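Local coordinates for protein Dok-7 (Mus musculus, PDB 3ML4) that binds and activates the receptor tyrosine kinase MuSK as a dimeric adaptor in neuromuscular synapse formation, and binds phosphoinositides through its PH domain, at residues A9-Q14 and D105-Y110; R26-R31 and L40-Y45. All coordinates share one frame; numbering follows the deposited sequence.

Contact 1 of 2, residues A9-Q14 and D105-Y110; sequences ALVEGQ and DTRIRY
Arg-107 lays the aliphatic part of its side chain along Val-11 and Leu-10, where the first strand of the PH domain meets its C-terminal helix, 98-112. Its CB touches Val-11 CG1 at 3.9 Å. CG, swung opposite the backbone N (chi1 -171°), lies 3.7 Å from the same Val-11 CG1 and 3.6 Å from Leu-10 O. CD passes Leu-10 O more loosely, at 4.1 Å. Bends at chi2 and chi3 then turn the chain, and NH1 ends 4.1 Å from Leu-10 O, too far for a hydrogen bond. The in-plane edge of the guanidinium also meets Tyr-110 CD2. Deeper in, Leu-10 CD1 comes at about a right angle onto Ile-108 CG1, 3.7 Å away, and Val-11 CG2 touches the same Ile-108 CG1 more loosely. Leu-10 and Val-11 form a classic beta bulge opposite Leu-30, which probably helps both to face the helix. Cut back to an alanine, Arg-107 would keep only CB against Val-11 CG1 and would probably leave a gap beside Leu-10 O. With no hydrogen bond or salt bridge across it, the contact rests on apolar packing: branched aliphatics such as Leu-10 and Ile-108 suit its buried side, a long arginine its margin.

Contact 2 of 2, residues R26-R31 and L40-Y45; sequences RWLVLR and LLMLVY
Trp-27 and Tyr-45 form one end of an antiparallel hairpin with three hydrogen-bonded pairs. Trp-27 O receives Tyr-45 N at 2.9 Å in a nearly straight bond (172° at the hydrogen), whereas the return bond from Trp-27 N to Tyr-45 O is weak. Val-29 N to Leu-43 O and Leu-43 N to Val-29 O are both 2.7 Å. Arg-31 and Leu-41 are also doubly bonded, Arg-31 N to Leu-41 O being the longer at 3.2 Å. Leu-28 and Leu-30 turn their backbone groups to strand 11-17, bonding with Gly-13 and with Leu-10 and Val-11; Leu-40 bonds to Leu-63 of strand 59-71. Trp-27 NE1 bonds to Glu-12 OE1, and Arg-31 NH2 forms a salt bridge with Glu-7 OE2. With CG between backbone N and carbonyl carbon (chi1 76°), Arg-31 runs extended beside Leu-41, whose CD2 sits over one guanidinium face, 4.0 Å from NE. Val-29 CG2 meets the Tyr-45 ring edge at CE1, 3.5 Å away. Leu-28 CD1 packs 3.7 Å from CE of selenomethionine Met-42. Arginine and tryptophan join apolar bulk to a polar tip. Backbone bonding thus fixes the register, while Leu-28 and Leu-30 face helix 98-112 and Arg-31, Leu-41 and Leu-43 on the other face pack against the bound MuSK peptide.

Contact 1 and contact 2 belong to one PH domain and lie about 10 Å apart between centres, with the hairpin of contact 2 nested in the chain loop that contact 1 closes. Strand 11-17 neighbours strand 24-31 in the sheet, so the two contacts meet directly: Leu-10 N lies 2.8 Å from Leu-30 O, a probable hydrogen bond. Leu-30 also touches Ile-108, as does Leu-40, bringing both hairpin strands under the same helix. On the other face of the hairpin, Arg-31, Leu-41 and Leu-43 pack against the bound peptide, and Arg-31 reaches Val-204 of the second subunit. This part of the sheet thus has the helix on one face and, on the other, its partners in the complex.

Contact 1 of 2, residues A9-Q14 and D105-Y110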
ATOM      1  N   ALA B   9      14.891   9.278   0.326  1.00 44.11           N
ATOM      2  CA  ALA B   9      14.168   9.497   1.565  1.00 43.08           C
ATOM      3  C   ALA B   9      12.945  10.344   1.261  1.00 42.38           C
ATOM      4  O   ALA B   9      12.989  11.179   0.358  1.00 42.05           O
ATOM      5  CB  ALA B   9      15.062  10.204   2.560  1.00 43.10           C
ATOM      6  N   LEU B  10      11.849  10.127   1.984  1.00 41.78           N
ATOM      7  CA  LEU B  10      10.735  11.080   1.898  1.00 41.36           C
ATOM      8  C   LEU B  10      11.049  12.318   2.738  1.00 40.92           C
ATOM      9  O   LEU B  10      10.731  13.433   2.337  1.00 40.71           O
ATOM     10  CB  LEU B  10       9.367  10.453   2.221  1.00 41.15           C
ATOM     11  CG  LEU B  10       8.941   9.931   3.592  1.00 41.07           C
ATOM     12  CD1 LEU B  10       8.475  11.049   4.494  1.00 41.17           C
ATOM     13  CD2 LEU B  10       7.809   8.942   3.411  1.00 41.40           C
ATOM     14  N   VAL B  11      11.686  12.103   3.890  1.00 40.72           N
ATOM     15  CA  VAL B  11      12.310  13.181   4.670  1.00 40.68           C
ATOM     16  C   VAL B  11      13.569  12.702   5.362  1.00 40.57           C
ATOM     17  O   VAL B  11      13.678  11.535   5.745  1.00 40.44           O
ATOM     18  CB  VAL B  11      11.393  13.798   5.774  1.00 40.57           C
ATOM     19  CG1 VAL B  11      10.465  14.852   5.196  1.00 40.49           C
ATOM     20  CG2 VAL B  11      10.647  12.715   6.572  1.00 40.26           C
ATOM     21  N   GLU B  12      14.507  13.625   5.526  1.00 40.56           N
ATOM     22  CA  GLU B  12      15.704  13.386   6.316  1.00 40.65           C
ATOM     23  C   GLU B  12      16.158  14.684   6.959  1.00 40.44           C
ATOM     24  O   GLU B  12      15.925  15.765   6.421  1.00 40.31           O
ATOM     25  CB  GLU B  12      16.825  12.776   5.464  1.00 40.76           C
ATOM     26  CG  GLU B  12      17.122  13.521   4.164  1.00 40.84           C
ATOM     27  CD  GLU B  12      18.375  13.022   3.482  1.00 40.80           C
ATOM     28  OE1 GLU B  12      19.328  12.626   4.188  1.00 41.78           O
ATOM     29  OE2 GLU B  12      18.411  13.032   2.237  1.00 40.76           O
ATOM     30  N   GLY B  13      16.795  14.567   8.117  1.00 40.45           N
ATOM     31  CA  GLY B  13      17.270  15.730   8.854  1.00 40.45           C
ATOM     32  C   GLY B  13      17.737  15.376  10.244  1.00 40.45           C
ATOM     33  O   GLY B  13      17.783  14.199  10.615  1.00 40.39           O
ATOM     34  N   GLN B  14      18.089  16.397  11.020  1.00 40.71           N
ATOM     35  CA  GLN B  14      18.557  16.173  12.383  1.00 40.97           C
ATOM     36  C   GLN B  14      17.365  16.091  13.329  1.00 40.77           C
ATOM     37  O   GLN B  14      16.507  16.975  13.351  1.00 40.88           O
ATOM     38  CB  GLN B  14      19.567  17.246  12.811  1.00 41.13           C
ATOM     39  CG  GLN B  14      20.590  16.770  13.859  1.00 41.94           C
ATOM     40  CD  GLN B  14      21.579  15.726  13.327  1.00 43.04           C
ATOM     41  OE1 GLN B  14      21.663  15.480  12.120  1.00 43.26           O
ATOM     42  NE2 GLN B  14      22.333  15.111  14.236  1.00 42.93           N
ATOM     43  N   ASP B 105       5.466  16.373   9.492  1.00 34.48           N
ATOM     44  CA  ASP B 105       4.077  15.932   9.626  1.00 33.95           C
ATOM     45  C   ASP B 105       3.317  15.982   8.295  1.00 33.84           C
ATOM     46  O   ASP B 105       2.619  15.027   7.944  1.00 33.59           O
ATOM     47  CB  ASP B 105       3.334  16.765  10.676  1.00 33.85           C
ATOM     48  CG  ASP B 105       1.898  16.320  10.854  1.00 33.02           C
ATOM     49  OD1 ASP B 105       1.650  15.409  11.670  1.00 33.28           O
ATOM     50  OD2 ASP B 105       1.017  16.873  10.175  1.00 32.27           O
ATOM     51  N   THR B 106       3.457  17.095   7.571  1.00 33.44           N
ATOM     52  CA  THR B 106       2.770  17.289   6.292  1.00 33.11           C
ATOM     53  C   THR B 106       3.284  16.325   5.213  1.00 32.96           C
ATOM     54  O   THR B 106       2.490  15.754   4.458  1.00 33.05           O
ATOM     55  CB  THR B 106       2.897  18.751   5.797  1.00 33.21           C
ATOM     56  OG1 THR B 106       2.578  19.650   6.866  1.00 33.28           O
ATOM     57  CG2 THR B 106       1.965  19.021   4.618  1.00 32.63           C
ATOM     58  N   ARG B 107       4.603  16.144   5.153  1.00 32.47           N
ATOM     59  CA  ARG B 107       5.223  15.270   4.154  1.00 32.25           C
ATOM     60  C   ARG B 107       4.885  13.797   4.409  1.00 31.83           C
ATOM     61  O   ARG B 107       4.468  13.088   3.488  1.00 31.80           O
ATOM     62  CB  ARG B 107       6.746  15.507   4.096  1.00 32.38           C
ATOM     63  CG  ARG B 107       7.506  14.819   2.943  1.00 33.07           C
ATOM     64  CD  ARG B 107       7.259  15.459   1.575  1.00 33.85           C
ATOM     65  NE  ARG B 107       6.197  14.757   0.862  1.00 35.24           N
ATOM     66  CZ  ARG B 107       6.397  13.805  -0.050  1.00 35.61           C
ATOM     67  NH1 ARG B 107       7.628  13.449  -0.398  1.00 35.27           N
ATOM     68  NH2 ARG B 107       5.356  13.218  -0.626  1.00 35.60           N
ATOM     69  N   ILE B 108       5.045  13.354   5.659  1.00 31.37           N
ATOM     70  CA  ILE B 108       4.733  11.972   6.053  1.00 30.92           C
ATOM     71  C   ILE B 108       3.253  11.621   5.850  1.00 30.91           C
ATOM     72  O   ILE B 108       2.938  10.550   5.335  1.00 31.20           O
ATOM     73  CB  ILE B 108       5.172  11.665   7.506  1.00 30.87           C
ATOM     74  CG1 ILE B 108       6.693  11.824   7.653  1.00 31.06           C
ATOM     75  CG2 ILE B 108       4.744  10.258   7.916  1.00 30.60           C
ATOM     76  CD1 ILE B 108       7.207  11.801   9.089  1.00 30.75           C
ATOM     77  N   ARG B 109       2.357  12.527   6.241  1.00 30.74           N
ATOM     78  CA  ARG B 109       0.914  12.345   6.030  1.00 30.73           C
ATOM     79  C   ARG B 109       0.547  12.017   4.589  1.00 30.69           C
ATOM     80  O   ARG B 109      -0.087  10.998   4.326  1.00 30.66           O
ATOM     81  CB  ARG B 109       0.135  13.581   6.475  1.00 30.66           C
ATOM     82  CG  ARG B 109      -0.381  13.478   7.871  1.00 31.07           C
ATOM     83  CD  ARG B 109      -1.236  14.671   8.244  1.00 32.63           C
ATOM     84  NE  ARG B 109      -2.314  14.219   9.116  1.00 33.63           N
ATOM     85  CZ  ARG B 109      -2.219  14.074  10.433  1.00 34.00           C
ATOM     86  NH1 ARG B 109      -1.099  14.380  11.083  1.00 34.75           N
ATOM     87  NH2 ARG B 109      -3.264  13.629  11.104  1.00 34.56           N
ATOM     88  N   TYR B 110       0.949  12.889   3.665  1.00 30.64           N
ATOM     89  CA  TYR B 110       0.632  12.725   2.254  1.00 30.58           C
ATOM     90  C   TYR B 110       1.181  11.410   1.714  1.00 30.38           C
ATOM     91  O   TYR B 110       0.486  10.684   1.005  1.00 30.34           O
ATOM     92  CB  TYR B 110       1.190  13.896   1.453  1.00 31.16           C
ATOM     93  CG  TYR B 110       0.971  13.773  -0.036  1.00 32.21           C
ATOM     94  CD1 TYR B 110      -0.209  14.227  -0.623  1.00 32.98           C
ATOM     95  CD2 TYR B 110       1.938  13.188  -0.858  1.00 32.24           C
ATOM     96  CE1 TYR B 110      -0.415  14.108  -1.991  1.00 32.98           C
ATOM     97  CE2 TYR B 110       1.737  13.064  -2.220  1.00 32.25           C
ATOM     98  CZ  TYR B 110       0.560  13.530  -2.780  1.00 32.54           C
ATOM     99  OH  TYR B 110       0.358  13.415  -4.137  1.00 33.16           O
TER

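Contact 2 of 2, residues R26-R31 and L40-Y45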
ATOM      1  N   ARG B  26      20.713  12.395  16.219  1.00 42.73           N
ATOM      2  CA  ARG B  26      21.215  11.575  15.127  1.00 42.65           C
ATOM      3  C   ARG B  26      20.521  11.985  13.839  1.00 42.36           C
ATOM      4  O   ARG B  26      19.409  12.515  13.879  1.00 42.44           O
ATOM      5  CB  ARG B  26      20.999  10.080  15.419  1.00 42.60           C
ATOM      6  CG  ARG B  26      22.131   9.452  16.235  1.00 42.95           C
ATOM      7  CD  ARG B  26      21.839   8.031  16.681  1.00 43.21           C
ATOM      8  NE  ARG B  26      22.659   7.653  17.834  1.00 44.69           N
ATOM      9  CZ  ARG B  26      23.022   6.408  18.133  1.00 45.52           C
ATOM     10  NH1 ARG B  26      22.662   5.392  17.354  1.00 45.90           N
ATOM     11  NH2 ARG B  26      23.763   6.178  19.209  1.00 45.64           N
ATOM     12  N   TRP B  27      21.186  11.769  12.704  1.00 42.00           N
ATOM     13  CA  TRP B  27      20.593  12.062  11.403  1.00 41.54           C
ATOM     14  C   TRP B  27      19.643  10.926  11.031  1.00 41.57           C
ATOM     15  O   TRP B  27      20.052   9.761  10.954  1.00 41.48           O
ATOM     16  CB  TRP B  27      21.672  12.263  10.338  1.00 41.06           C
ATOM     17  CG  TRP B  27      21.140  12.660   8.986  1.00 40.73           C
ATOM     18  CD1 TRP B  27      20.772  11.821   7.974  1.00 40.62           C
ATOM     19  CD2 TRP B  27      20.927  13.995   8.494  1.00 40.37           C
ATOM     20  NE1 TRP B  27      20.341  12.545   6.885  1.00 41.03           N
ATOM     21  CE2 TRP B  27      20.428  13.882   7.176  1.00 40.50           C
ATOM     22  CE3 TRP B  27      21.111  15.273   9.039  1.00 39.99           C
ATOM     23  CZ2 TRP B  27      20.106  14.997   6.394  1.00 40.48           C
ATOM     24  CZ3 TRP B  27      20.789  16.384   8.260  1.00 40.46           C
ATOM     25  CH2 TRP B  27      20.294  16.237   6.952  1.00 40.51           C
ATOM     26  N   LEU B  28      18.374  11.275  10.824  1.00 41.60           N
ATOM     27  CA  LEU B  28      17.321  10.283  10.598  1.00 41.51           C
ATOM     28  C   LEU B  28      16.809  10.316   9.175  1.00 41.46           C
ATOM     29  O   LEU B  28      16.498  11.380   8.638  1.00 41.56           O
ATOM     30  CB  LEU B  28      16.156  10.492  11.576  1.00 41.57           C
ATOM     31  CG  LEU B  28      14.983   9.503  11.552  1.00 41.55           C
ATOM     32  CD1 LEU B  28      15.380   8.135  12.099  1.00 40.99           C
ATOM     33  CD2 LEU B  28      13.811  10.056  12.334  1.00 41.39           C
ATOM     34  N   VAL B  29      16.729   9.134   8.575  1.00 41.38           N
ATOM     35  CA  VAL B  29      16.164   8.964   7.239  1.00 41.26           C
ATOM     36  C   VAL B  29      14.856   8.172   7.329  1.00 41.11           C
ATOM     37  O   VAL B  29      14.831   7.046   7.842  1.00 40.91           O
ATOM     38  CB  VAL B  29      17.169   8.255   6.282  1.00 41.28           C
ATOM     39  CG1 VAL B  29      16.475   7.722   5.028  1.00 41.26           C
ATOM     40  CG2 VAL B  29      18.302   9.195   5.905  1.00 41.28           C
ATOM     41  N   LEU B  30      13.773   8.772   6.840  1.00 40.97           N
ATOM     42  CA  LEU B  30      12.495   8.075   6.730  1.00 40.92           C
ATOM     43  C   LEU B  30      12.134   7.846   5.281  1.00 40.96           C
ATOM     44  O   LEU B  30      12.174   8.772   4.466  1.00 40.86           O
ATOM     45  CB  LEU B  30      11.373   8.844   7.432  1.00 40.81           C
ATOM     46  CG  LEU B  30      11.349   8.772   8.960  1.00 41.00           C
ATOM     47  CD1 LEU B  30      10.227   9.632   9.511  1.00 40.77           C
ATOM     48  CD2 LEU B  30      11.230   7.324   9.470  1.00 40.67           C
ATOM     49  N   ARG B  31      11.794   6.600   4.968  1.00 41.26           N
ATOM     50  CA  ARG B  31      11.312   6.240   3.635  1.00 41.51           C
ATOM     51  C   ARG B  31      10.348   5.059   3.676  1.00 41.52           C
ATOM     52  O   ARG B  31      10.411   4.225   4.582  1.00 41.42           O
ATOM     53  CB  ARG B  31      12.481   5.968   2.670  1.00 41.46           C
ATOM     54  CG  ARG B  31      13.219   4.634   2.827  1.00 41.58           C
ATOM     55  CD  ARG B  31      14.214   4.514   1.680  1.00 41.87           C
ATOM     56  NE  ARG B  31      14.891   3.226   1.541  1.00 42.15           N
ATOM     57  CZ  ARG B  31      14.397   2.181   0.880  1.00 42.27           C
ATOM     58  NH1 ARG B  31      13.191   2.240   0.336  1.00 42.08           N
ATOM     59  NH2 ARG B  31      15.105   1.063   0.780  1.00 42.72           N
ATOM     60  N   LEU B  40       6.867   2.489   7.441  1.00 47.57           N
ATOM     61  CA  LEU B  40       7.996   3.385   7.313  1.00 47.27           C
ATOM     62  C   LEU B  40       9.281   2.692   7.743  1.00 47.24           C
ATOM     63  O   LEU B  40       9.342   2.065   8.802  1.00 46.99           O
ATOM     64  CB  LEU B  40       7.778   4.661   8.126  1.00 47.24           C
ATOM     65  CG  LEU B  40       6.914   5.756   7.498  1.00 46.97           C
ATOM     66  CD1 LEU B  40       6.583   6.813   8.542  1.00 46.63           C
ATOM     67  CD2 LEU B  40       7.596   6.381   6.275  1.00 46.31           C
ATOM     68  N   LEU B  41      10.298   2.792   6.892  1.00 47.33           N
ATOM     69  CA  LEU B  41      11.636   2.355   7.242  1.00 47.41           C
ATOM     70  C   LEU B  41      12.389   3.510   7.885  1.00 47.64           C
ATOM     71  O   LEU B  41      12.505   4.596   7.308  1.00 47.43           O
ATOM     72  CB  LEU B  41      12.386   1.835   6.010  1.00 47.36           C
ATOM     73  CG  LEU B  41      13.797   1.259   6.189  1.00 46.96           C
ATOM     74  CD1 LEU B  41      13.792  -0.009   7.026  1.00 46.67           C
ATOM     75  CD2 LEU B  41      14.436   0.996   4.835  1.00 47.32           C
HETATM   76  N   MSE B  42      12.875   3.268   9.095  1.00 48.19           N
HETATM   77  CA  MSE B  42      13.706   4.226   9.800  1.00 49.29           C
HETATM   78  C   MSE B  42      15.160   3.865   9.549  1.00 48.96           C
HETATM   79  O   MSE B  42      15.576   2.734   9.807  1.00 48.95           O
HETATM   80  CB  MSE B  42      13.419   4.196  11.303  1.00 49.09           C
HETATM   81  CG  MSE B  42      11.947   4.270  11.680  1.00 49.97           C
HETATM   82 SE   MSE B  42      11.683   4.827  13.540  1.00 51.85          SE
HETATM   83  CE  MSE B  42      12.144   6.716  13.340  1.00 50.72           C
ATOM     84  N   LEU B  43      15.923   4.818   9.025  1.00 49.07           N
ATOM     85  CA  LEU B  43      17.359   4.635   8.838  1.00 49.15           C
ATOM     86  C   LEU B  43      18.120   5.685   9.635  1.00 49.33           C
ATOM     87  O   LEU B  43      18.037   6.877   9.339  1.00 49.17           O
ATOM     88  CB  LEU B  43      17.734   4.681   7.350  1.00 48.97           C
ATOM     89  CG  LEU B  43      17.150   3.607   6.417  1.00 48.80           C
ATOM     90  CD1 LEU B  43      17.583   3.859   4.978  1.00 48.38           C
ATOM     91  CD2 LEU B  43      17.519   2.187   6.846  1.00 48.04           C
ATOM     92  N   VAL B  44      18.846   5.232  10.654  1.00 49.83           N
ATOM     93  CA  VAL B  44      19.557   6.132  11.564  1.00 50.45           C
ATOM     94  C   VAL B  44      21.067   6.115  11.347  1.00 50.84           C
ATOM     95  O   VAL B  44      21.709   5.064  11.389  1.00 50.76           O
ATOM     96  CB  VAL B  44      19.269   5.798  13.048  1.00 50.53           C
ATOM     97  CG1 VAL B  44      19.799   6.897  13.953  1.00 50.38           C
ATOM     98  CG2 VAL B  44      17.784   5.604  13.278  1.00 50.55           C
ATOM     99  N   TYR B  45      21.619   7.302  11.126  1.00 51.54           N
ATOM    100  CA  TYR B  45      23.059   7.496  11.017  1.00 52.20           C
ATOM    101  C   TYR B  45      23.529   8.352  12.191  1.00 52.76           C
ATOM    102  O   TYR B  45      22.726   9.068  12.799  1.00 52.97           O
ATOM    103  CB  TYR B  45      23.397   8.180   9.692  1.00 52.10           C
ATOM    104  CG  TYR B  45      22.810   7.504   8.465  1.00 52.06           C
ATOM    105  CD1 TYR B  45      21.495   7.758   8.070  1.00 51.77           C
ATOM    106  CD2 TYR B  45      23.570   6.622   7.694  1.00 51.83           C
ATOM    107  CE1 TYR B  45      20.949   7.148   6.948  1.00 51.66           C
ATOM    108  CE2 TYR B  45      23.031   6.005   6.562  1.00 51.76           C
ATOM    109  CZ  TYR B  45      21.719   6.276   6.197  1.00 51.79           C
ATOM    110  OH  TYR B  45      21.165   5.682   5.087  1.00 51.49           O
TER